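Local coordinates for protein probable transcriptional regulator (Pseudomonas aeruginosa, PDB 2FBI) that probably binds DNA as a dimeric winged helix-turn-helix transcriptional regulator of the MarR family, at residues A[40-45]-A[77-82]. Sequence-based numbering, arbitrary orientation.
Sequences RVIRIL and DGIVRR
Ile42 and Leu45 of helix 36-48 meet Ile79 and Val80 in a small, wholly apolar contact inside the winged helix-turn-helix domain, where the chain passes from helix 64-76 into strand 80-85. No hydrogen bond crosses between the segments, all four touching residues are buried, and the surface hidden amounts to 124 Å² summed over both sides.

Two separate aliphatic contacts carry it. The outer length of Ile42 lies against a single branch of Ile79: CG1 and CD1 of Ile42 are both 4.0 Å from CG2 of Ile79, and the two side chains run at a slant to one another. In Ile42, chi1 of -69° sets CG1 anti to the carbonyl carbon and brings it to the Ile79 branch, although the CB bond itself does not aim there; the near-anti chi2 of 165° keeps CD1 alongside the same methyl. Three residues on, the CD1 branch of Leu45 touches CG1 of Val80 at 3.8 Å, these side chains being almost perpendicular. The closest CA pair, Ile42 and Ile79, is still 8.3 Å apart, so the contact is made by side chains and not by backbone.

Further apolar groups close around the pairs. Leu96 touches both Leu45 and Ile79, Val94 touches both Leu45 and Val80, and Phe104 of helix 98-122 packs on Ile42. Gly78, with positive phi (73°), is the first residue to leave helical geometry after helix 64-76, and two bonds back into the last turn complete a Schellman motif, after which Ile79 and Val80 both direct their CB toward helix 36-48.

Packing of an earlier helix against the base of the first wing strand, directly after the presumed recognition helix 64-76, is characteristic of the hydrophobic core of the winged helix-turn-helix fold in MarR-family regulators.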
# COMPACT_ATOMS: atom_id res chain seq x y z
N ARG A 40 5.31 7.66 -8.07
CA ARG A 40 5.71 7.95 -6.66
C ARG A 40 7.08 8.53 -6.54
O ARG A 40 7.31 9.46 -5.77
CB ARG A 40 5.60 6.73 -5.71
CG ARG A 40 4.17 6.26 -5.61
CD ARG A 40 3.79 5.43 -4.36
NE ARG A 40 4.54 4.19 -4.24
CZ ARG A 40 4.23 3.03 -4.82
NH1 ARG A 40 5.01 1.98 -4.56
NH2 ARG A 40 3.20 2.90 -5.68
N VAL A 41 8.01 7.90 -7.21
CA VAL A 41 9.36 8.35 -7.27
C VAL A 41 9.45 9.78 -7.89
O VAL A 41 10.03 10.72 -7.32
CB VAL A 41 10.21 7.32 -8.05
CG1 VAL A 41 11.55 7.87 -8.34
CG2 VAL A 41 10.41 6.05 -7.20
N ILE A 42 8.82 9.95 -9.04
CA ILE A 42 8.79 11.29 -9.68
C ILE A 42 8.18 12.33 -8.73
O ILE A 42 8.75 13.40 -8.53
CB ILE A 42 7.98 11.22 -11.02
CG1 ILE A 42 8.76 10.41 -12.04
CG2 ILE A 42 7.69 12.65 -11.53
CD1 ILE A 42 7.97 9.95 -13.27
N ARG A 43 7.05 11.99 -8.12
CA ARG A 43 6.39 12.88 -7.16
C ARG A 43 7.29 13.31 -6.00
O ARG A 43 7.29 14.47 -5.60
CB ARG A 43 5.15 12.23 -6.55
CG ARG A 43 3.92 12.16 -7.46
CD ARG A 43 3.29 13.50 -7.46
NE ARG A 43 2.04 13.54 -6.74
CZ ARG A 43 1.56 14.61 -6.11
NH1 ARG A 43 0.39 14.54 -5.54
NH2 ARG A 43 2.26 15.74 -6.02
N ILE A 44 8.03 12.35 -5.42
CA ILE A 44 8.93 12.69 -4.27
C ILE A 44 10.12 13.50 -4.71
O ILE A 44 10.54 14.43 -4.07
CB ILE A 44 9.42 11.38 -3.54
CG1 ILE A 44 8.26 10.80 -2.74
CG2 ILE A 44 10.63 11.68 -2.60
CD1 ILE A 44 8.24 9.33 -2.81
N LEU A 45 10.71 13.11 -5.81
CA LEU A 45 11.84 13.86 -6.32
C LEU A 45 11.45 15.31 -6.78
O LEU A 45 12.21 16.27 -6.64
CB LEU A 45 12.46 13.05 -7.45
CG LEU A 45 13.25 11.77 -7.11
CD1 LEU A 45 13.76 11.10 -8.40
CD2 LEU A 45 14.47 12.09 -6.13
N ASP A 77 15.21 6.07 -19.51
CA ASP A 77 14.24 6.94 -20.19
C ASP A 77 14.52 8.42 -20.11
O ASP A 77 13.73 9.21 -20.60
CB ASP A 77 12.82 6.63 -19.72
CG ASP A 77 12.39 5.25 -20.13
OD1 ASP A 77 13.08 4.67 -20.99
OD2 ASP A 77 11.36 4.76 -19.62
N GLY A 78 15.63 8.80 -19.51
CA GLY A 78 15.98 10.18 -19.36
C GLY A 78 15.19 10.97 -18.32
O GLY A 78 15.27 12.21 -18.32
N ILE A 79 14.44 10.30 -17.44
CA ILE A 79 13.60 10.94 -16.39
C ILE A 79 14.37 11.37 -15.13
O ILE A 79 14.14 12.47 -14.56
CB ILE A 79 12.41 10.06 -16.01
CG1 ILE A 79 11.60 9.62 -17.24
CG2 ILE A 79 11.52 10.73 -14.95
CD1 ILE A 79 10.97 10.73 -18.01
N VAL A 80 15.27 10.49 -14.68
CA VAL A 80 16.13 10.80 -13.55
C VAL A 80 17.63 10.68 -13.93
O VAL A 80 17.97 10.03 -14.89
CB VAL A 80 15.79 9.86 -12.35
CG1 VAL A 80 14.29 9.92 -12.01
CG2 VAL A 80 16.28 8.38 -12.64
N ARG A 81 18.48 11.34 -13.15
CA ARG A 81 19.95 11.25 -13.17
C ARG A 81 20.43 10.67 -11.80
O ARG A 81 19.88 11.01 -10.76
CB ARG A 81 20.53 12.66 -13.32
CG ARG A 81 22.08 12.75 -13.43
CD ARG A 81 22.54 14.23 -13.36
NE ARG A 81 21.84 14.94 -14.40
CZ ARG A 81 22.09 14.79 -15.70
NH1 ARG A 81 23.09 13.99 -16.09
NH2 ARG A 81 21.36 15.45 -16.63
N ARG A 82 21.47 9.84 -11.81
CA ARG A 82 22.06 9.26 -10.59
C ARG A 82 23.50 9.67 -10.54
O ARG A 82 24.16 9.65 -11.57
CB ARG A 82 21.96 7.73 -10.58
CG ARG A 82 20.58 7.25 -10.20
CD ARG A 82 20.48 5.73 -10.03
NE ARG A 82 20.87 4.95 -11.19
CZ ARG A 82 20.79 3.61 -11.27
NH1 ARG A 82 20.32 2.88 -10.24
NH2 ARG A 82 21.15 2.99 -12.40